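Local coordinates for arginyl-trna synthetase (Thermus thermophilus, PDB 1IQ0), which probably catalyses the ATP-dependent attachment of L-arginine to tRNA(Arg), releasing AMP and diphosphate, as a monomeric class I aminoacyl-tRNA synthetase, at residues P288-L293 and T300-D305; Q309-G314 and L319-Y324; E85-E90 and D508-E513. All coordinates share one frame; numbering follows the deposited sequence.

Interaction 1. Residues P288-L293 and T300-D305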
loop_
_atom_site.group_PDB
_atom_site.type_symbol
_atom_site.label_atom_id
_atom_site.label_comp_id
_atom_site.label_asym_id
_atom_site.label_seq_id
_atom_site.Cartn_x
_atom_site.Cartn_y
_atom_site.Cartn_z
ATOM N N PRO A 288 5.085 -32.352 -2.694
ATOM C CA PRO A 288 5.961 -31.298 -2.171
ATOM C C PRO A 288 7.153 -30.991 -3.066
ATOM O O PRO A 288 8.133 -30.393 -2.622
ATOM C CB PRO A 288 6.400 -31.874 -0.835
ATOM C CG PRO A 288 6.611 -33.317 -1.195
ATOM C CD PRO A 288 5.387 -33.643 -2.046
ATOM N N PHE A 289 7.069 -31.394 -4.328
ATOM C CA PHE A 289 8.162 -31.171 -5.257
ATOM C C PHE A 289 7.969 -30.017 -6.233
ATOM O O PHE A 289 7.123 -30.074 -7.124
ATOM C CB PHE A 289 8.444 -32.456 -6.039
ATOM C CG PHE A 289 9.006 -33.564 -5.196
ATOM C CD1 PHE A 289 8.249 -34.140 -4.185
ATOM C CD2 PHE A 289 10.301 -34.026 -5.406
ATOM C CE1 PHE A 289 8.776 -35.160 -3.394
ATOM C CE2 PHE A 289 10.836 -35.042 -4.621
ATOM C CZ PHE A 289 10.074 -35.611 -3.615
ATOM N N PHE A 290 8.756 -28.961 -6.041
ATOM C CA PHE A 290 8.734 -27.800 -6.925
ATOM C C PHE A 290 9.837 -28.080 -7.946
ATOM O O PHE A 290 10.963 -28.422 -7.569
ATOM C CB PHE A 290 9.088 -26.516 -6.165
ATOM C CG PHE A 290 7.988 -25.989 -5.287
ATOM C CD1 PHE A 290 6.873 -25.362 -5.843
ATOM C CD2 PHE A 290 8.073 -26.099 -3.900
ATOM C CE1 PHE A 290 5.859 -24.850 -5.029
ATOM C CE2 PHE A 290 7.069 -25.592 -3.079
ATOM C CZ PHE A 290 5.958 -24.964 -3.646
ATOM N N VAL A 291 9.527 -27.952 -9.229
ATOM C CA VAL A 291 10.539 -28.194 -10.247
ATOM C C VAL A 291 11.350 -26.922 -10.467
ATOM O O VAL A 291 10.780 -25.851 -10.649
ATOM C CB VAL A 291 9.904 -28.619 -11.586
ATOM C CG1 VAL A 291 10.994 -28.865 -12.624
ATOM C CG2 VAL A 291 9.063 -29.871 -11.386
ATOM N N LEU A 292 12.677 -27.041 -10.424
ATOM C CA LEU A 292 13.558 -25.898 -10.641
ATOM C C LEU A 292 14.021 -25.947 -12.099
ATOM O O LEU A 292 13.924 -24.956 -12.822
ATOM C CB LEU A 292 14.764 -25.954 -9.689
ATOM C CG LEU A 292 14.462 -25.881 -8.181
ATOM C CD1 LEU A 292 15.743 -26.038 -7.374
ATOM C CD2 LEU A 292 13.807 -24.550 -7.855
ATOM N N LEU A 293 14.518 -27.111 -12.518
ATOM C CA LEU A 293 14.966 -27.325 -13.894
ATOM C C LEU A 293 14.214 -28.511 -14.490
ATOM O O LEU A 293 14.199 -29.593 -13.907
ATOM C CB LEU A 293 16.470 -27.624 -13.948
ATOM C CG LEU A 293 17.467 -26.502 -13.642
ATOM C CD1 LEU A 293 18.891 -27.035 -13.750
ATOM C CD2 LEU A 293 17.262 -25.357 -14.613
ATOM N N THR A 300 12.745 -23.029 -14.615
ATOM C CA THR A 300 11.341 -22.754 -14.352
ATOM C C THR A 300 11.169 -21.344 -13.793
ATOM O O THR A 300 12.140 -20.725 -13.352
ATOM C CB THR A 300 10.791 -23.769 -13.333
ATOM O OG1 THR A 300 9.366 -23.698 -13.305
ATOM C CG2 THR A 300 11.318 -23.461 -11.944
ATOM N N TYR A 301 9.936 -20.837 -13.814
ATOM C CA TYR A 301 9.651 -19.509 -13.265
ATOM C C TYR A 301 9.883 -19.520 -11.753
ATOM O O TYR A 301 10.242 -18.503 -11.154
ATOM C CB TYR A 301 8.208 -19.097 -13.565
ATOM C CG TYR A 301 7.996 -18.646 -14.990
ATOM C CD1 TYR A 301 8.113 -19.541 -16.051
ATOM C CD2 TYR A 301 7.710 -17.313 -15.280
ATOM C CE1 TYR A 301 7.952 -19.118 -17.368
ATOM C CE2 TYR A 301 7.548 -16.881 -16.592
ATOM C CZ TYR A 301 7.671 -17.786 -17.629
ATOM O OH TYR A 301 7.519 -17.360 -18.927
ATOM N N TYR A 302 9.673 -20.681 -11.143
ATOM C CA TYR A 302 9.877 -20.843 -9.709
ATOM C C TYR A 302 11.353 -20.662 -9.351
ATOM O O TYR A 302 11.680 -19.998 -8.375
ATOM C CB TYR A 302 9.387 -22.223 -9.261
ATOM C CG TYR A 302 7.874 -22.360 -9.256
ATOM C CD1 TYR A 302 7.261 -23.585 -8.973
ATOM C CD2 TYR A 302 7.054 -21.254 -9.501
ATOM C CE1 TYR A 302 5.870 -23.701 -8.930
ATOM C CE2 TYR A 302 5.668 -21.360 -9.461
ATOM C CZ TYR A 302 5.083 -22.582 -9.174
ATOM O OH TYR A 302 3.711 -22.669 -9.121
ATOM N N ALA A 303 12.242 -21.247 -10.147
ATOM C CA ALA A 303 13.671 -21.121 -9.897
ATOM C C ALA A 303 14.076 -19.651 -10.045
ATOM O O ALA A 303 14.841 -19.125 -9.237
ATOM C CB ALA A 303 14.462 -21.996 -10.875
ATOM N N LYS A 304 13.554 -18.988 -11.073
ATOM C CA LYS A 304 13.876 -17.581 -11.295
ATOM C C LYS A 304 13.330 -16.687 -10.181
ATOM O O LYS A 304 13.981 -15.710 -9.803
ATOM C CB LYS A 304 13.357 -17.110 -12.663
ATOM C CG LYS A 304 14.056 -17.793 -13.843
ATOM C CD LYS A 304 13.841 -17.052 -15.165
ATOM C CE LYS A 304 14.423 -15.638 -15.122
ATOM N NZ LYS A 304 15.888 -15.593 -14.773
ATOM N N ASP A 305 12.145 -17.010 -9.654
ATOM C CA ASP A 305 11.579 -16.212 -8.563
ATOM C C ASP A 305 12.461 -16.366 -7.330
ATOM O O ASP A 305 12.704 -15.403 -6.601
ATOM C CB ASP A 305 10.149 -16.652 -8.224
ATOM C CG ASP A 305 9.141 -16.253 -9.295
ATOM O OD1 ASP A 305 9.394 -15.262 -10.014
ATOM O OD2 ASP A 305 8.090 -16.919 -9.409
#

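Interaction 2. Residues Q309-G314 and L319-Y324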
loop_
_atom_site.group_PDB
_atom_site.type_symbol
_atom_site.label_atom_id
_atom_site.label_comp_id
_atom_site.label_asym_id
_atom_site.label_seq_id
_atom_site.Cartn_x
_atom_site.Cartn_y
_atom_site.Cartn_z
ATOM N N GLN A 309 14.499 -13.404 -5.352
ATOM C CA GLN A 309 14.217 -13.237 -3.926
ATOM C C GLN A 309 15.531 -13.270 -3.142
ATOM O O GLN A 309 15.717 -12.506 -2.201
ATOM C CB GLN A 309 13.314 -14.367 -3.424
ATOM C CG GLN A 309 12.923 -14.271 -1.951
ATOM C CD GLN A 309 12.003 -13.092 -1.666
ATOM O OE1 GLN A 309 11.118 -12.779 -2.462
ATOM N NE2 GLN A 309 12.199 -12.445 -0.520
ATOM N N PHE A 310 16.433 -14.168 -3.529
ATOM C CA PHE A 310 17.725 -14.288 -2.862
ATOM C C PHE A 310 18.530 -12.992 -2.953
ATOM O O PHE A 310 19.173 -12.584 -1.984
ATOM C CB PHE A 310 18.531 -15.450 -3.463
ATOM C CG PHE A 310 18.165 -16.808 -2.907
ATOM C CD1 PHE A 310 18.917 -17.934 -3.244
ATOM C CD2 PHE A 310 17.082 -16.966 -2.045
ATOM C CE1 PHE A 310 18.602 -19.193 -2.734
ATOM C CE2 PHE A 310 16.758 -18.227 -1.528
ATOM C CZ PHE A 310 17.522 -19.343 -1.874
ATOM N N TRP A 311 18.488 -12.346 -4.115
ATOM C CA TRP A 311 19.211 -11.096 -4.312
ATOM C C TRP A 311 18.592 -9.998 -3.457
ATOM O O TRP A 311 19.300 -9.222 -2.829
ATOM C CB TRP A 311 19.171 -10.675 -5.782
ATOM C CG TRP A 311 19.701 -9.279 -6.003
ATOM C CD1 TRP A 311 21.013 -8.896 -6.093
ATOM C CD2 TRP A 311 18.926 -8.074 -6.093
ATOM N NE1 TRP A 311 21.099 -7.522 -6.231
ATOM C CE2 TRP A 311 19.834 -6.998 -6.232
ATOM C CE3 TRP A 311 17.552 -7.802 -6.063
ATOM C CZ2 TRP A 311 19.410 -5.670 -6.342
ATOM C CZ3 TRP A 311 17.128 -6.480 -6.173
ATOM C CH2 TRP A 311 18.053 -5.432 -6.310
ATOM N N LYS A 312 17.265 -9.939 -3.439
ATOM C CA LYS A 312 16.553 -8.929 -2.657
ATOM C C LYS A 312 16.970 -8.952 -1.193
ATOM O O LYS A 312 17.096 -7.901 -0.562
ATOM C CB LYS A 312 15.039 -9.150 -2.741
ATOM C CG LYS A 312 14.408 -8.828 -4.093
ATOM C CD LYS A 312 12.888 -8.981 -4.020
ATOM C CE LYS A 312 12.195 -8.525 -5.302
ATOM N NZ LYS A 312 10.722 -8.780 -5.195
ATOM N N MET A 313 17.185 -10.152 -0.655
ATOM C CA MET A 313 17.571 -10.288 0.744
ATOM C C MET A 313 19.082 -10.392 0.977
ATOM O O MET A 313 19.519 -10.742 2.068
ATOM C CB MET A 313 16.830 -11.479 1.377
ATOM C CG MET A 313 15.300 -11.264 1.424
ATOM S SD MET A 313 14.332 -12.664 2.024
ATOM C CE MET A 313 13.137 -11.811 3.160
ATOM N N GLY A 314 19.871 -10.089 -0.050
ATOM C CA GLY A 314 21.319 -10.109 0.096
ATOM C C GLY A 314 22.015 -11.453 0.092
ATOM O O GLY A 314 23.218 -11.536 0.341
ATOM N N LEU A 319 23.905 -7.780 -9.450
ATOM C CA LEU A 319 23.254 -6.624 -10.062
ATOM C C LEU A 319 24.031 -5.327 -9.799
ATOM O O LEU A 319 24.530 -5.097 -8.690
ATOM C CB LEU A 319 21.820 -6.513 -9.520
ATOM C CG LEU A 319 20.601 -6.848 -10.400
ATOM C CD1 LEU A 319 20.980 -7.722 -11.576
ATOM C CD2 LEU A 319 19.526 -7.520 -9.540
ATOM N N ARG A 320 24.131 -4.491 -10.832
ATOM C CA ARG A 320 24.827 -3.207 -10.765
ATOM C C ARG A 320 23.851 -2.099 -11.128
ATOM O O ARG A 320 23.001 -2.279 -12.003
ATOM C CB ARG A 320 26.010 -3.187 -11.735
ATOM C CG ARG A 320 27.137 -4.103 -11.330
ATOM C CD ARG A 320 28.247 -4.147 -12.369
ATOM N NE ARG A 320 29.350 -4.979 -11.905
ATOM C CZ ARG A 320 30.191 -4.631 -10.933
ATOM N NH1 ARG A 320 30.062 -3.455 -10.327
ATOM N NH2 ARG A 320 31.146 -5.468 -10.548
ATOM N N PHE A 321 23.995 -0.947 -10.478
ATOM C CA PHE A 321 23.092 0.175 -10.693
ATOM C C PHE A 321 23.729 1.514 -11.068
ATOM O O PHE A 321 24.900 1.764 -10.789
ATOM C CB PHE A 321 22.236 0.381 -9.441
ATOM C CG PHE A 321 21.338 -0.770 -9.133
ATOM C CD1 PHE A 321 21.847 -1.933 -8.580
ATOM C CD2 PHE A 321 19.986 -0.713 -9.457
ATOM C CE1 PHE A 321 21.027 -3.029 -8.360
ATOM C CE2 PHE A 321 19.156 -1.806 -9.242
ATOM C CZ PHE A 321 19.672 -2.963 -8.695
ATOM N N ARG A 322 22.920 2.373 -11.686
ATOM C CA ARG A 322 23.331 3.709 -12.108
ATOM C C ARG A 322 22.060 4.557 -12.200
ATOM O O ARG A 322 20.951 4.031 -12.080
ATOM C CB ARG A 322 24.024 3.651 -13.479
ATOM C CG ARG A 322 23.111 3.198 -14.604
ATOM C CD ARG A 322 23.864 2.959 -15.917
ATOM N NE ARG A 322 24.422 4.186 -16.475
ATOM C CZ ARG A 322 25.697 4.544 -16.374
ATOM N NH1 ARG A 322 26.560 3.765 -15.734
ATOM N NH2 ARG A 322 26.110 5.687 -16.907
ATOM N N PRO A 323 22.200 5.878 -12.402
ATOM C CA PRO A 323 21.014 6.736 -12.502
ATOM C C PRO A 323 20.183 6.400 -13.738
ATOM O O PRO A 323 20.729 6.119 -14.802
ATOM C CB PRO A 323 21.607 8.148 -12.579
ATOM C CG PRO A 323 22.908 8.019 -11.831
ATOM C CD PRO A 323 23.430 6.689 -12.346
ATOM N N TYR A 324 18.864 6.425 -13.594
ATOM C CA TYR A 324 17.982 6.135 -14.715
ATOM C C TYR A 324 17.513 7.447 -15.315
ATOM O O TYR A 324 16.854 8.243 -14.644
ATOM C CB TYR A 324 16.768 5.327 -14.262
ATOM C CG TYR A 324 15.799 5.016 -15.384
ATOM C CD1 TYR A 324 16.187 4.224 -16.467
ATOM C CD2 TYR A 324 14.493 5.516 -15.365
ATOM C CE1 TYR A 324 15.301 3.933 -17.500
ATOM C CE2 TYR A 324 13.601 5.236 -16.390
ATOM C CZ TYR A 324 14.009 4.442 -17.456
ATOM O OH TYR A 324 13.124 4.152 -18.471
HETATM O O HOH W 1 24.508 -7.119 -6.673
#

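Interaction 3. Residues E85-E90 and D508-E513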
loop_
_atom_site.group_PDB
_atom_site.type_symbol
_atom_site.label_atom_id
_atom_site.label_comp_id
_atom_site.label_asym_id
_atom_site.label_seq_id
_atom_site.Cartn_x
_atom_site.Cartn_y
_atom_site.Cartn_z
ATOM N N GLU A 85 -8.899 16.404 30.128
ATOM C CA GLU A 85 -7.781 17.301 29.860
ATOM C C GLU A 85 -6.639 16.591 29.132
ATOM O O GLU A 85 -6.137 17.084 28.115
ATOM C CB GLU A 85 -7.251 17.889 31.165
ATOM C CG GLU A 85 -6.064 18.816 30.973
ATOM C CD GLU A 85 -5.412 19.211 32.283
ATOM O OE1 GLU A 85 -4.455 20.012 32.252
ATOM O OE2 GLU A 85 -5.853 18.718 33.344
ATOM N N ALA A 86 -6.226 15.439 29.659
ATOM C CA ALA A 86 -5.141 14.672 29.060
ATOM C C ALA A 86 -5.531 14.237 27.653
ATOM O O ALA A 86 -4.714 14.257 26.736
ATOM C CB ALA A 86 -4.820 13.447 29.923
ATOM N N LEU A 87 -6.789 13.840 27.497
ATOM C CA LEU A 87 -7.312 13.414 26.205
ATOM C C LEU A 87 -7.157 14.559 25.187
ATOM O O LEU A 87 -6.606 14.373 24.100
ATOM C CB LEU A 87 -8.780 13.032 26.374
ATOM C CG LEU A 87 -9.580 12.401 25.244
ATOM C CD1 LEU A 87 -10.867 11.850 25.833
ATOM C CD2 LEU A 87 -9.868 13.421 24.142
ATOM N N LEU A 88 -7.632 15.743 25.553
ATOM C CA LEU A 88 -7.536 16.906 24.675
ATOM C C LEU A 88 -6.086 17.253 24.373
ATOM O O LEU A 88 -5.730 17.516 23.227
ATOM C CB LEU A 88 -8.217 18.112 25.319
ATOM C CG LEU A 88 -9.727 17.993 25.512
ATOM C CD1 LEU A 88 -10.225 19.080 26.470
ATOM C CD2 LEU A 88 -10.399 18.103 24.153
ATOM N N ARG A 89 -5.253 17.250 25.406
ATOM C CA ARG A 89 -3.840 17.572 25.252
ATOM C C ARG A 89 -3.188 16.652 24.221
ATOM O O ARG A 89 -2.472 17.114 23.325
ATOM C CB ARG A 89 -3.137 17.449 26.604
ATOM C CG ARG A 89 -1.808 18.171 26.690
ATOM C CD ARG A 89 -1.310 18.212 28.127
ATOM N NE ARG A 89 -2.247 18.901 29.012
ATOM C CZ ARG A 89 -2.553 20.193 28.926
ATOM N NH1 ARG A 89 -1.998 20.954 27.992
ATOM N NH2 ARG A 89 -3.421 20.725 29.776
ATOM N N GLU A 90 -3.450 15.354 24.338
ATOM C CA GLU A 90 -2.897 14.373 23.409
ATOM C C GLU A 90 -3.471 14.548 21.999
ATOM O O GLU A 90 -2.787 14.282 21.012
ATOM C CB GLU A 90 -3.179 12.951 23.916
ATOM C CG GLU A 90 -2.942 11.837 22.894
ATOM C CD GLU A 90 -1.466 11.566 22.585
ATOM O OE1 GLU A 90 -1.198 10.713 21.710
ATOM O OE2 GLU A 90 -0.581 12.189 23.211
ATOM N N ASP A 508 -11.672 10.809 18.474
ATOM C CA ASP A 508 -11.497 10.169 17.170
ATOM C C ASP A 508 -10.097 10.464 16.650
ATOM O O ASP A 508 -9.497 9.645 15.956
ATOM C CB ASP A 508 -12.543 10.652 16.174
ATOM C CG ASP A 508 -13.915 10.108 16.486
ATOM O OD1 ASP A 508 -13.986 8.973 17.002
ATOM O OD2 ASP A 508 -14.912 10.806 16.216
ATOM N N LEU A 509 -9.571 11.633 17.005
ATOM C CA LEU A 509 -8.229 12.013 16.590
ATOM C C LEU A 509 -7.159 11.137 17.257
ATOM O O LEU A 509 -6.077 10.942 16.700
ATOM C CB LEU A 509 -7.979 13.483 16.920
ATOM C CG LEU A 509 -8.584 14.477 15.924
ATOM C CD1 LEU A 509 -8.555 15.887 16.504
ATOM C CD2 LEU A 509 -7.802 14.411 14.618
ATOM N N LEU A 510 -7.465 10.608 18.438
ATOM C CA LEU A 510 -6.515 9.772 19.161
ATOM C C LEU A 510 -6.349 8.390 18.531
ATOM O O LEU A 510 -5.452 7.645 18.916
ATOM C CB LEU A 510 -6.930 9.597 20.629
ATOM C CG LEU A 510 -7.016 10.820 21.554
ATOM C CD1 LEU A 510 -7.006 10.339 22.995
ATOM C CD2 LEU A 510 -5.852 11.750 21.333
ATOM N N ASP A 511 -7.203 8.060 17.567
ATOM C CA ASP A 511 -7.138 6.762 16.902
ATOM C C ASP A 511 -6.320 6.760 15.618
ATOM O O ASP A 511 -6.120 5.711 15.012
ATOM C CB ASP A 511 -8.545 6.255 16.585
ATOM C CG ASP A 511 -9.356 5.998 17.824
ATOM O OD1 ASP A 511 -8.768 5.566 18.835
ATOM O OD2 ASP A 511 -10.582 6.209 17.791
ATOM N N PHE A 512 -5.844 7.929 15.207
ATOM C CA PHE A 512 -5.070 8.046 13.978
ATOM C C PHE A 512 -3.783 7.216 13.920
ATOM O O PHE A 512 -3.544 6.490 12.953
ATOM C CB PHE A 512 -4.716 9.505 13.726
ATOM C CG PHE A 512 -3.769 9.704 12.577
ATOM C CD1 PHE A 512 -4.153 9.378 11.281
ATOM C CD2 PHE A 512 -2.486 10.199 12.795
ATOM C CE1 PHE A 512 -3.274 9.545 10.216
ATOM C CE2 PHE A 512 -1.597 10.367 11.736
ATOM C CZ PHE A 512 -1.993 10.039 10.445
ATOM N N GLU A 513 -2.947 7.339 14.945
ATOM C CA GLU A 513 -1.689 6.615 14.966
ATOM C C GLU A 513 -1.891 5.100 14.969
ATOM O O GLU A 513 -1.124 4.368 14.345
ATOM C CB GLU A 513 -0.836 7.078 16.159
ATOM C CG GLU A 513 -0.475 8.571 16.082
ATOM C CD GLU A 513 0.644 8.983 17.034
ATOM O OE1 GLU A 513 0.567 8.657 18.239
ATOM O OE2 GLU A 513 1.600 9.645 16.575
#

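Interaction 1. Residues P288-L293 and T300-D305
Leu292 and Thr300 supply the polar part of the contact, a single backbone hydrogen bond. The N-H of Thr300 reaches the carbonyl oxygen of Leu292, N to O 2.9 Å, and is moderately bent, with an N-H...O angle of 148°. Thr300 is the N-cap of helix 301-312, so this bond ties the start of the helix to the chain where it leaves the region of strand 289-291.

The chain there has an unusual shape. Leu292 and Leu293 both lie opposite Leu274 of the neighbouring strand and form a classic beta bulge. The chain turns a corner at Leu292; strand 289-291 is an outer strand of a three-stranded antiparallel sheet within the catalytic domain.

Apolar contact continues from the same residues. Leu292 CD2 rests 4.0 Å from Ala303 CB and equally near the CA of that alanine. The small methyl of alanine suits a place where the two backbones approach closely, with Leu292 CA 4.8 Å from Ala303 CA. Helix 248-256 packs on both residues: Leu256 on Leu292, Leu249 and Leu253 on Ala303.

The aromatic component is formed by Phe290 and Tyr302, which cross at about a right angle, with their planes at 76° and their centroids 5.6 Å apart, an oblique pairing. The touching point is Phe290 CD1, 3.6 Å from Tyr302 CD1 and as close to CE1 of that ring. Tyr302 carries its CG beside the backbone N and anti to the carbonyl carbon (chi1 -72°), which directs the ring out from the helix to Phe290. Leu363 of helix 361-370 touches both rings, and Pro360 touches Tyr302.

Interaction 2. Residues Q309-G314 and L319-Y324
Trp311 meets Leu319 and Phe321 from the last turn of helix 301-312. Two residues earlier, Gln309 NE2 makes a weak hydrogen bond to Met313 SD, one turn on, and an ordinary one to Thr349 OG1.

Trp311 follows. Its CG is anti to the backbone N (chi1 170°), which extends the indole away from helix 301-312 to the start of strand 320-323. Leu319 lays CD2 over one face: the methyl stands 3.5 Å from the centroid of the five-membered ring and 18° off its normal, a CH-pi contact, with CE2 of Trp311 its closest atom. Leu319 CB approaches the pyrrole nitrogen, 3.5 Å from Trp311 NE1. At the far rim, Trp311 CZ2 lies 3.6 Å from Phe321 CZ; the rings meet rim to rim, their planes 21° apart. With an alanine in place of Trp311, Leu319 CD2 would probably lose the aromatic face beneath it, and the rim of Phe321 would be left facing a gap.

Lys312 sends its ammonium to Glu108 in a salt bridge, and Gly314, at positive phi, ends the helix in a Schellman motif. Strand 320-323 belongs to the mixed sheet of the catalytic domain, whose strand 236-239 contributes Val238, which touches both Trp311 and Leu319.

The one polar atom of the indole is modestly served: NE1 donates weakly to water 1 and to Tyr342 O, while the water donates to Leu319 O, 2.9 Å from water O to that oxygen. Shape and ring-face contact therefore carry the pairing, with the water as a secondary bridge.

Interaction 3. Residues E85-E90 and D508-E513
Leu510 reaches across to Leu87 and Glu90 and carries most of this contact. Its CB points toward helix 84-92, and with CG beside the backbone N and anti to the carbonyl carbon (chi1 -62°) the fork of the side chain opens against that helix. One prong, CD1, lies 4.0 Å from CG of Leu87. The other, CD2, sits close against the aliphatic part of Glu90: 3.3 Å from CG and 3.9 Å from CB of that residue. The same methyl is 3.9 Å from the carbonyl oxygen of Leu87. A branched leucine suits the place because its two methyls touch successive turns of one helix.

Glu90 is bent at chi2 (72°), which lets its CH2 groups meet Leu510 while the carboxylate turns to Arg93, its salt-bridge partner. Glu513 OE1 lies 4.4 Å from Glu90 OE1, and its long, weak ion pair with Arg93 probably eases the nearness of the two acids.

Leu510 occupies a type I turn, Leu509 to Phe512, between helices 500-509 and 512-522 of the anticodon-binding domain. Helix 84-92 packs Leu87 on Ala506 and Arg503 of the first of these, Leu509 faces helices 525-544 and 562-583, and Asp511 bridges to Arg3 and Arg27 of the N-terminal domain.

How the interactions relate
Interactions 1 and 2 follow one another along the chain and share helix 301-312: its start is tied to the region of strand 289-291 of a small antiparallel sheet, its end to strand 320-323 of the large mixed sheet. Their centres are about 21 Å apart, and the helix runs from one sheet to the other. Interaction 3 encloses both in sequence, joining residues 85-90 to residues 508-513 over more than 400 residues. It lies on the opposite side of the chain's centre, about 51 Å from interaction 1 and about 42 Å from interaction 2, centre to centre. Two contacts thus lie within the catalytic part of the chain, while the third joins helix 84-92 to the anticodon-binding domain.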